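Local atomic coordinates of putative exported protein (Bordetella parapertussis, PDB entry 3OCJ), a protein that is of unknown function but probably binds S-adenosylmethionine and may transfer its methyl group to an unidentified acceptor. Residues W180-T184 and R212-A216; C120-P126 and Y188-N194; Q145-Y151 and Q171-Q177; D203-T207 and Q277-A281. All coordinates share one frame; numbering follows the deposited sequence.

Contact 1. Residues W180-T184 and R212-A216; sequences WKLDT and RFWQA
Trp-180 and Lys-181 meet the second segment through backbone oxygens that gather round Arg-212, in a contact where a loop of a Rossmann-like methyltransferase domain lies against the C-terminal half of helix 203-216. Trp-180 O sits over one face of the guanidinium, 3.4 Å from Arg-212 NE but badly angled for a bond, while its indole packs on Leu-196 and Glu-200. Lys-181 O is linked to Arg-212 NH1 through a water that gives a proton to the carbonyl and accepts from the arginine; the lysine's own amine pairs with Asp-178. Leu-182 and Arg-212 carry the largest shares of the contact. Leu-182 O accepts from Arg-212 NH1 at 2.8 Å, lying close to the guanidinium plane although the nitrogen stands above the plane of the carbonyl. Arg-212 runs extended from CG to NE, which draws its aliphatic part past this same oxygen. In the other direction Leu-182 has CG anti to the backbone N (chi1 -177°), and the branch CD2 comes to the edge of the Phe-213 ring, 3.7 Å from CD1, and then to Ala-216 CB at 4.0 Å. Thr-184 closes the segment: its hydroxyl is bonded to Tyr-188 OH, its CB packs on Ala-216 CB, and Thr-184 O receives a CA-H...O contact from Ala-216 CA at 3.1 Å.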
# COMPACT_ATOMS: atom_id res chain seq x y z
N TRP A 180 6.62 5.77 12.50
CA TRP A 180 5.85 6.75 13.26
C TRP A 180 6.70 7.64 14.17
O TRP A 180 6.21 8.63 14.71
CB TRP A 180 4.75 6.05 14.08
CG TRP A 180 3.78 5.30 13.22
CD1 TRP A 180 3.82 3.97 12.91
CD2 TRP A 180 2.64 5.84 12.54
NE1 TRP A 180 2.77 3.65 12.09
CE2 TRP A 180 2.03 4.78 11.83
CE3 TRP A 180 2.07 7.12 12.46
CZ2 TRP A 180 0.87 4.95 11.07
CZ3 TRP A 180 0.93 7.29 11.71
CH2 TRP A 180 0.34 6.21 11.02
N LYS A 181 7.97 7.28 14.35
CA LYS A 181 8.87 8.05 15.21
C LYS A 181 9.96 8.75 14.39
O LYS A 181 10.97 9.20 14.94
CB LYS A 181 9.51 7.15 16.27
CG LYS A 181 8.52 6.44 17.18
CD LYS A 181 9.27 5.60 18.22
CE LYS A 181 8.35 4.59 18.92
NZ LYS A 181 8.68 3.17 18.57
N LEU A 182 9.77 8.84 13.08
CA LEU A 182 10.73 9.49 12.20
C LEU A 182 11.13 10.86 12.76
O LEU A 182 10.27 11.66 13.10
CB LEU A 182 10.12 9.67 10.81
CG LEU A 182 11.03 10.28 9.75
CD1 LEU A 182 12.20 9.37 9.43
CD2 LEU A 182 10.22 10.57 8.48
N ASP A 183 12.43 11.13 12.85
CA ASP A 183 12.85 12.41 13.42
C ASP A 183 14.01 13.07 12.67
O ASP A 183 14.66 13.97 13.18
CB ASP A 183 13.16 12.28 14.91
CG ASP A 183 14.39 11.43 15.19
OD1 ASP A 183 14.99 10.89 14.24
OD2 ASP A 183 14.77 11.31 16.38
N THR A 184 14.24 12.61 11.44
CA THR A 184 15.22 13.22 10.54
C THR A 184 14.91 14.70 10.34
O THR A 184 13.76 15.07 10.15
CB THR A 184 15.21 12.54 9.16
OG1 THR A 184 15.41 11.12 9.31
CG2 THR A 184 16.28 13.12 8.24
N ARG A 212 6.14 14.82 10.50
CA ARG A 212 7.48 14.24 10.54
C ARG A 212 8.09 14.14 9.15
O ARG A 212 9.27 14.41 8.96
CB ARG A 212 7.45 12.88 11.24
CG ARG A 212 7.16 13.03 12.73
CD ARG A 212 6.98 11.72 13.45
NE ARG A 212 6.69 11.97 14.86
CZ ARG A 212 7.62 12.03 15.81
NH1 ARG A 212 8.89 11.84 15.51
NH2 ARG A 212 7.26 12.28 17.06
N PHE A 213 7.27 13.80 8.16
CA PHE A 213 7.74 13.83 6.78
C PHE A 213 8.20 15.24 6.39
O PHE A 213 9.26 15.42 5.80
CB PHE A 213 6.65 13.38 5.81
CG PHE A 213 6.25 11.93 5.93
CD1 PHE A 213 7.08 11.00 6.54
CD2 PHE A 213 5.04 11.50 5.39
CE1 PHE A 213 6.69 9.66 6.62
CE2 PHE A 213 4.65 10.16 5.46
CZ PHE A 213 5.48 9.24 6.08
N TRP A 214 7.40 16.25 6.71
CA TRP A 214 7.75 17.62 6.37
C TRP A 214 9.07 18.02 7.03
O TRP A 214 9.95 18.61 6.40
CB TRP A 214 6.64 18.55 6.83
CG TRP A 214 6.76 19.98 6.38
CD1 TRP A 214 6.14 20.55 5.30
CD2 TRP A 214 7.55 21.01 7.00
NE1 TRP A 214 6.49 21.89 5.22
CE2 TRP A 214 7.35 22.19 6.25
CE3 TRP A 214 8.39 21.05 8.12
CZ2 TRP A 214 7.97 23.40 6.58
CZ3 TRP A 214 9.01 22.26 8.44
CH2 TRP A 214 8.79 23.41 7.68
N GLN A 215 9.22 17.67 8.30
CA GLN A 215 10.44 18.01 9.03
C GLN A 215 11.67 17.30 8.44
O GLN A 215 12.77 17.86 8.43
CB GLN A 215 10.25 17.72 10.52
CG GLN A 215 9.25 18.69 11.16
CD GLN A 215 8.77 18.27 12.54
OE1 GLN A 215 9.02 17.15 12.99
NE2 GLN A 215 8.07 19.17 13.22
N ALA A 216 11.47 16.10 7.89
CA ALA A 216 12.56 15.34 7.30
C ALA A 216 13.00 15.87 5.93
O ALA A 216 14.11 15.60 5.48
CB ALA A 216 12.18 13.86 7.20
O HOH W 1 10.79 10.47 17.61
O HOH W 2 11.25 13.99 10.92

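Contact 2. Residues C120-P126 and Y188-N194; sequences CVVASVP and YDLLTSN
Ala-123 packs closely on Tyr-188 between these two parallel strands: the methyl CB stands over the centre of the phenol ring, 3.5 Å from its centroid, in a CH-pi contact, while Val-121 CG1 comes to the ring's edge. On the opposite face of the sheet Val-122 lies beside Leu-190, both pointing the same way, and Ser-124 CB meets Thr-192 CG2 at 3.6 Å. Backbone bonds run from Ala-123 N to Leu-190 O, from Thr-192 N to Ala-123 O and from Val-125 N to Thr-192 O. Where the chain turns at Asp-189, Val-121 O accepts from both Asp-189 N (2.8 Å) and Leu-190 N (3.2 Å). Asp-189 OD2 answers with its anti lone pair, which accepts the N-H of Val-121 in a nearly straight bond (172°).

The last direct link is from Ser-193 OG, held anti to its backbone N (chi1 -178°), to Val-125 O at 2.7 Å. Past it the contact loosens, and a water donates to Pro-126 O and accepts from Asn-194 N. The sheet order 3-2-1-4-5-7-6, with 121-124 and 188-192 as neighbouring first and fourth strands, is that of the Rossmann-like methyltransferase fold; relatives bind S-adenosylmethionine at this C-terminal edge, probably the site here too, though in this structure a palmitic acid lies beside Asn-194.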
# COMPACT_ATOMS: atom_id res chain seq x y z
N CYS A 120 20.38 14.01 -5.77
CA CYS A 120 19.33 14.15 -4.77
C CYS A 120 19.31 12.96 -3.82
O CYS A 120 19.76 11.86 -4.15
CB CYS A 120 17.96 14.38 -5.41
SG CYS A 120 17.24 12.95 -6.23
N VAL A 121 18.80 13.22 -2.62
CA VAL A 121 18.64 12.19 -1.62
C VAL A 121 17.16 11.84 -1.55
O VAL A 121 16.32 12.71 -1.27
CB VAL A 121 19.14 12.65 -0.24
CG1 VAL A 121 18.93 11.55 0.78
CG2 VAL A 121 20.62 13.03 -0.32
N VAL A 122 16.83 10.59 -1.85
CA VAL A 122 15.43 10.16 -1.89
C VAL A 122 15.21 9.11 -0.81
O VAL A 122 15.93 8.11 -0.74
CB VAL A 122 15.09 9.53 -3.26
CG1 VAL A 122 13.61 9.22 -3.34
CG2 VAL A 122 15.52 10.45 -4.39
N ALA A 123 14.20 9.33 0.02
CA ALA A 123 13.87 8.37 1.08
C ALA A 123 12.53 7.70 0.81
O ALA A 123 11.63 8.32 0.26
CB ALA A 123 13.83 9.08 2.42
N SER A 124 12.40 6.44 1.22
CA SER A 124 11.12 5.76 1.21
C SER A 124 10.81 5.27 2.62
O SER A 124 11.66 4.64 3.25
CB SER A 124 11.13 4.59 0.23
OG SER A 124 9.88 3.91 0.23
N VAL A 125 9.60 5.57 3.11
CA VAL A 125 9.23 5.31 4.50
C VAL A 125 7.75 4.97 4.55
O VAL A 125 6.92 5.85 4.33
CB VAL A 125 9.45 6.58 5.38
CG1 VAL A 125 9.19 6.27 6.86
CG2 VAL A 125 10.85 7.19 5.16
N PRO A 126 7.38 3.70 4.82
CA PRO A 126 8.23 2.53 5.02
C PRO A 126 8.69 2.00 3.67
O PRO A 126 7.89 1.93 2.73
CB PRO A 126 7.28 1.53 5.68
CG PRO A 126 5.94 1.86 5.07
CD PRO A 126 5.95 3.35 4.83
N TYR A 188 16.30 14.86 3.41
CA TYR A 188 15.90 14.30 2.12
C TYR A 188 15.34 15.35 1.15
O TYR A 188 14.62 16.26 1.55
CB TYR A 188 14.84 13.20 2.30
CG TYR A 188 15.10 12.28 3.47
CD1 TYR A 188 16.32 11.64 3.62
CD2 TYR A 188 14.10 12.04 4.41
CE1 TYR A 188 16.56 10.80 4.70
CE2 TYR A 188 14.33 11.20 5.49
CZ TYR A 188 15.55 10.59 5.62
OH TYR A 188 15.77 9.76 6.70
N ASP A 189 15.64 15.17 -0.13
CA ASP A 189 15.06 16.02 -1.16
C ASP A 189 13.67 15.55 -1.55
O ASP A 189 12.80 16.34 -1.93
CB ASP A 189 15.96 16.04 -2.39
CG ASP A 189 17.30 16.65 -2.09
OD1 ASP A 189 17.34 17.89 -1.91
OD2 ASP A 189 18.29 15.91 -2.02
N LEU A 190 13.49 14.24 -1.49
CA LEU A 190 12.26 13.58 -1.91
C LEU A 190 11.95 12.48 -0.91
O LEU A 190 12.86 11.76 -0.49
CB LEU A 190 12.46 12.96 -3.29
CG LEU A 190 11.88 13.65 -4.52
CD1 LEU A 190 12.35 12.91 -5.76
CD2 LEU A 190 10.36 13.66 -4.43
N LEU A 191 10.69 12.34 -0.53
CA LEU A 191 10.29 11.26 0.38
C LEU A 191 9.03 10.64 -0.17
O LEU A 191 8.08 11.35 -0.53
CB LEU A 191 10.06 11.79 1.81
CG LEU A 191 9.85 10.73 2.90
CD1 LEU A 191 10.29 11.20 4.29
CD2 LEU A 191 8.40 10.24 2.95
N THR A 192 9.02 9.32 -0.29
CA THR A 192 7.83 8.61 -0.73
C THR A 192 7.32 7.68 0.38
O THR A 192 8.11 7.07 1.12
CB THR A 192 8.10 7.86 -2.04
OG1 THR A 192 6.90 7.23 -2.50
CG2 THR A 192 9.20 6.83 -1.86
N SER A 193 6.00 7.59 0.51
CA SER A 193 5.37 6.79 1.54
C SER A 193 4.08 6.16 1.04
O SER A 193 3.20 6.86 0.54
CB SER A 193 5.06 7.65 2.77
OG SER A 193 4.48 6.86 3.81
N ASN A 194 3.97 4.85 1.19
CA ASN A 194 2.73 4.14 0.88
C ASN A 194 2.49 3.08 1.93
O ASN A 194 3.41 2.38 2.33
CB ASN A 194 2.84 3.50 -0.51
CG ASN A 194 1.59 2.71 -0.89
OD1 ASN A 194 1.63 1.47 -0.98
ND2 ASN A 194 0.50 3.40 -1.10
O HOH W 3 6.68 3.68 1.06

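Contact 3. Residues Q145-Y151 and Q171-Q177; sequences QLVGIDY and QITLHRQ
Six backbone hydrogen bonds join Leu-146, Gly-148 and Asp-150 to the strand that begins after Gln-171, in the regular parallel pattern: each of the three gives its N-H to one carbonyl and its own O to the N-H two residues further on. The first four are 2.9 Å long, as between Gly-148 N and Thr-173 O; the last two lengthen, reaching 3.1 Å between Gln-177 N and Asp-150 O, where the donor rises well above the carbonyl plane. A water adds a bridge at the start of the strands, donating to Leu-146 O and bonding to Thr-173 OG1.

Apolar contacts fall on both faces. Leu-146 CD1 reaches Ile-172 CG1 at 4.1 Å on the face covered by helix 153-163, where Leu-174 CD2 also leans over the CA of Gly-148, 3.9 Å away, a position with no side chain to obstruct it. On the other face Val-147 CG1 touches the edge of the His-175 imidazole, 3.8 Å from CD2, and Ile-149 CG2 meets Gln-177 CB at 3.7 Å. CG2 is the branch that reaches Gln-177 because CG1 is turned the other way (chi1 -58°).

Charge enters at the far end through an off-centre cation-pi contact, with Arg-176 CZ 4.5 Å from the centroid of the Tyr-151 ring; the arginine is modelled too close to the ring, and the detail is doubtful. The chemistry implies that uncharged backbone bonds supply the regular hold between the strands of this beta-alpha-beta unit, while the charged contact is confined to the exposed end.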
# COMPACT_ATOMS: atom_id res chain seq x y z
N GLN A 145 21.29 9.39 -3.99
CA GLN A 145 21.41 8.52 -2.83
C GLN A 145 20.02 8.08 -2.42
O GLN A 145 19.10 8.89 -2.38
CB GLN A 145 22.07 9.25 -1.67
CG GLN A 145 23.46 9.77 -2.01
CD GLN A 145 24.01 10.67 -0.92
OE1 GLN A 145 23.56 10.62 0.23
NE2 GLN A 145 24.99 11.49 -1.26
N LEU A 146 19.88 6.78 -2.15
CA LEU A 146 18.61 6.22 -1.72
C LEU A 146 18.63 5.84 -0.25
O LEU A 146 19.59 5.24 0.23
CB LEU A 146 18.25 4.99 -2.56
CG LEU A 146 18.18 5.17 -4.08
CD1 LEU A 146 17.89 3.84 -4.76
CD2 LEU A 146 17.16 6.22 -4.48
N VAL A 147 17.55 6.16 0.45
CA VAL A 147 17.46 5.86 1.87
C VAL A 147 16.17 5.09 2.11
O VAL A 147 15.09 5.51 1.68
CB VAL A 147 17.48 7.14 2.73
CG1 VAL A 147 17.37 6.80 4.22
CG2 VAL A 147 18.75 7.94 2.46
N GLY A 148 16.26 3.94 2.77
CA GLY A 148 15.07 3.18 3.09
C GLY A 148 14.91 3.05 4.59
O GLY A 148 15.85 2.69 5.28
N ILE A 149 13.72 3.34 5.09
CA ILE A 149 13.44 3.19 6.51
C ILE A 149 12.27 2.23 6.66
O ILE A 149 11.25 2.39 6.01
CB ILE A 149 13.08 4.55 7.15
CG1 ILE A 149 14.23 5.55 6.93
CG2 ILE A 149 12.78 4.39 8.64
CD1 ILE A 149 14.03 6.88 7.63
N ASP A 150 12.43 1.22 7.50
CA ASP A 150 11.33 0.28 7.74
C ASP A 150 11.52 -0.33 9.11
O ASP A 150 12.65 -0.47 9.56
CB ASP A 150 11.29 -0.80 6.65
CG ASP A 150 9.91 -1.41 6.47
OD1 ASP A 150 9.36 -1.97 7.44
OD2 ASP A 150 9.36 -1.35 5.34
N TYR A 151 10.42 -0.66 9.77
CA TYR A 151 10.52 -1.25 11.10
C TYR A 151 10.64 -2.77 11.01
O TYR A 151 11.02 -3.43 11.99
CB TYR A 151 9.30 -0.88 11.93
CG TYR A 151 9.53 -0.87 13.42
CD1 TYR A 151 10.80 -0.65 13.95
CD2 TYR A 151 8.48 -1.05 14.30
CE1 TYR A 151 11.00 -0.64 15.32
CE2 TYR A 151 8.67 -1.04 15.66
CZ TYR A 151 9.93 -0.83 16.16
OH TYR A 151 10.12 -0.82 17.52
N GLN A 171 24.36 2.63 -3.47
CA GLN A 171 23.85 3.96 -3.14
C GLN A 171 22.71 3.91 -2.15
O GLN A 171 22.03 4.90 -1.93
CB GLN A 171 23.37 4.67 -4.41
CG GLN A 171 24.49 4.98 -5.38
CD GLN A 171 25.51 5.94 -4.78
OE1 GLN A 171 26.68 5.60 -4.63
NE2 GLN A 171 25.06 7.14 -4.43
N ILE A 172 22.50 2.74 -1.55
CA ILE A 172 21.38 2.53 -0.64
C ILE A 172 21.84 2.47 0.81
O ILE A 172 22.80 1.78 1.15
CB ILE A 172 20.62 1.24 -0.99
CG1 ILE A 172 20.11 1.31 -2.43
CG2 ILE A 172 19.47 0.99 -0.01
CD1 ILE A 172 19.54 0.00 -2.93
N THR A 173 21.15 3.22 1.67
CA THR A 173 21.35 3.16 3.11
C THR A 173 20.02 2.77 3.74
O THR A 173 18.99 3.39 3.46
CB THR A 173 21.80 4.51 3.68
OG1 THR A 173 23.01 4.94 3.03
CG2 THR A 173 22.10 4.38 5.17
N LEU A 174 20.04 1.73 4.57
CA LEU A 174 18.83 1.24 5.20
C LEU A 174 18.87 1.44 6.70
O LEU A 174 19.91 1.29 7.34
CB LEU A 174 18.64 -0.24 4.88
CG LEU A 174 18.52 -0.61 3.40
CD1 LEU A 174 18.46 -2.12 3.29
CD2 LEU A 174 17.30 0.03 2.74
N HIS A 175 17.71 1.75 7.27
CA HIS A 175 17.58 1.97 8.70
C HIS A 175 16.36 1.24 9.22
O HIS A 175 15.27 1.37 8.68
CB HIS A 175 17.41 3.45 9.00
CG HIS A 175 18.51 4.31 8.46
ND1 HIS A 175 19.72 4.46 9.11
CD2 HIS A 175 18.58 5.06 7.34
CE1 HIS A 175 20.49 5.27 8.41
NE2 HIS A 175 19.82 5.65 7.33
N ARG A 176 16.55 0.47 10.29
CA ARG A 176 15.44 -0.16 10.98
C ARG A 176 14.95 0.85 12.02
O ARG A 176 15.63 1.10 13.02
CB ARG A 176 15.88 -1.47 11.65
CG ARG A 176 14.78 -2.52 11.82
CD ARG A 176 14.01 -2.38 13.14
NE ARG A 176 13.89 -3.67 13.82
CZ ARG A 176 12.78 -4.10 14.43
NH1 ARG A 176 11.69 -3.36 14.45
NH2 ARG A 176 12.77 -5.29 15.03
N GLN A 177 13.78 1.41 11.77
CA GLN A 177 13.20 2.43 12.62
C GLN A 177 11.69 2.34 12.51
O GLN A 177 11.15 1.96 11.47
CB GLN A 177 13.61 3.84 12.16
CG GLN A 177 15.10 4.15 12.26
CD GLN A 177 15.43 5.56 11.79
OE1 GLN A 177 16.60 5.93 11.69
NE2 GLN A 177 14.40 6.35 11.51
O HOH W 4 22.16 6.32 0.81

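Contact 4. Residues D203-T207 and Q277-A281; sequences DARVT and QLEEA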
# COMPACT_ATOMS: atom_id res chain seq x y z
N ASP A 203 -7.17 10.53 12.70
CA ASP A 203 -6.74 11.58 11.77
C ASP A 203 -5.53 12.36 12.29
O ASP A 203 -4.61 12.66 11.53
CB ASP A 203 -7.89 12.56 11.50
CG ASP A 203 -9.05 11.93 10.74
OD1 ASP A 203 -8.89 10.84 10.15
OD2 ASP A 203 -10.14 12.55 10.74
N ALA A 204 -5.53 12.69 13.58
CA ALA A 204 -4.42 13.45 14.14
C ALA A 204 -3.11 12.68 14.10
O ALA A 204 -2.06 13.27 13.88
CB ALA A 204 -4.73 13.92 15.56
N ARG A 205 -3.16 11.36 14.31
CA ARG A 205 -1.92 10.58 14.23
C ARG A 205 -1.35 10.61 12.81
O ARG A 205 -0.14 10.66 12.63
CB ARG A 205 -2.14 9.13 14.70
CG ARG A 205 -2.39 9.03 16.20
CD ARG A 205 -2.57 7.57 16.64
NE ARG A 205 -2.76 7.46 18.08
CZ ARG A 205 -1.77 7.33 18.96
NH1 ARG A 205 -0.51 7.29 18.55
NH2 ARG A 205 -2.05 7.23 20.26
N VAL A 206 -2.22 10.61 11.81
CA VAL A 206 -1.76 10.71 10.43
C VAL A 206 -1.21 12.11 10.11
O VAL A 206 -0.17 12.23 9.48
CB VAL A 206 -2.88 10.27 9.44
CG1 VAL A 206 -2.49 10.62 8.00
CG2 VAL A 206 -3.10 8.78 9.58
N THR A 207 -1.88 13.15 10.60
CA THR A 207 -1.33 14.49 10.46
C THR A 207 0.08 14.59 11.07
O THR A 207 0.98 15.20 10.47
CB THR A 207 -2.27 15.53 11.08
OG1 THR A 207 -3.52 15.44 10.40
CG2 THR A 207 -1.71 16.93 10.92
N GLN A 277 -4.95 17.70 6.22
CA GLN A 277 -3.86 17.15 7.02
C GLN A 277 -2.50 17.63 6.51
O GLN A 277 -1.63 18.03 7.28
CB GLN A 277 -3.91 15.63 7.02
CG GLN A 277 -5.16 15.04 7.65
CD GLN A 277 -5.25 13.56 7.45
OE1 GLN A 277 -5.25 13.08 6.32
NE2 GLN A 277 -5.30 12.81 8.55
N LEU A 278 -2.32 17.58 5.19
CA LEU A 278 -1.03 17.95 4.62
C LEU A 278 -0.74 19.44 4.81
O LEU A 278 0.41 19.82 5.07
CB LEU A 278 -0.95 17.55 3.14
CG LEU A 278 -0.82 16.05 2.87
CD1 LEU A 278 -1.12 15.78 1.40
CD2 LEU A 278 0.58 15.54 3.23
N GLU A 279 -1.76 20.27 4.65
CA GLU A 279 -1.60 21.71 4.85
C GLU A 279 -1.28 22.03 6.31
O GLU A 279 -0.41 22.87 6.59
CB GLU A 279 -2.82 22.47 4.34
CG GLU A 279 -2.88 22.47 2.81
CD GLU A 279 -4.09 23.17 2.22
OE1 GLU A 279 -5.03 23.50 2.97
OE2 GLU A 279 -4.08 23.38 0.99
N GLU A 280 -1.94 21.35 7.24
CA GLU A 280 -1.64 21.53 8.66
C GLU A 280 -0.18 21.17 8.94
O GLU A 280 0.50 21.84 9.73
CB GLU A 280 -2.58 20.70 9.54
CG GLU A 280 -2.16 20.59 11.01
CD GLU A 280 -2.01 21.93 11.70
OE1 GLU A 280 -2.67 22.91 11.28
OE2 GLU A 280 -1.25 22.00 12.69
N ALA A 281 0.30 20.11 8.30
CA ALA A 281 1.69 19.68 8.43
C ALA A 281 2.71 20.61 7.77
O ALA A 281 3.91 20.42 7.97
CB ALA A 281 1.85 18.27 7.90
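Gln-277 reaches across from helix 271-280 to the first turn of helix 203-216, and its side chain carries most of this small helix-to-helix contact. CB points toward the other helix and lies 3.4 Å from Thr-207 OG1. CG, anti to the carbonyl carbon (chi1 -63°), comes closer to the same hydroxyl, at 3.2 Å, with the two side chains crossing at a slant. The chain then runs extended, carrying CD past Thr-207 and up to Val-206 CG1 at 4.1 Å. There the amide divides: OE1 stays beside that methyl, while NE2 packs against it at 3.6 Å and donates to Asp-203 O at 3.1 Å. This bond is bent, 136° at the hydrogen, yet the acceptor lies near the plane of the amide, which would favour this rotation of the group. Asp-203 O is also the acceptor for Thr-207 N within its own helix, so that one backbone N-H and one side-chain N-H converge on it.

Round this glutamine the contact is lighter. In one of the two conformers of Glu-280, its CG lies 3.7 Å from Thr-207 CG2 and its carboxylate pairs with Arg-211. Ala-281 CB approaches Thr-207 O. The carboxylate of Asp-203 is engaged by Arg-269, and its OD1 also bonds a glycerol, probably from the crystallisation liquor. The chemistry implies that one neutral amide, sharing a carbonyl that also accepts the helix bond from Thr-207 N, makes the hydrogen bond between the segments, with methyl and methylene groups filling in beside it.

In the fold
From the N terminus, the chain passes several helices before strand 121-124 opens contact 2, which closes at 188-194. Inside that loop sits contact 3, whose strands 145-150 and 172-176 follow each other through helix 153-163; Val-122 and Ser-124 bond to Val-147, making one sheet of both pairs. Contact 1 opens after contact 3 has closed and crosses contact 2, since 180-184 precedes strand 188-192 and its partner 212-216 follows it. Contact 4 opens on the same helix 203-216 and crosses contact 1 in turn, bringing in helix 271-280. Together they tie sheet, loop and two helices, from contact 3 to contact 4, centres about 24 Å apart.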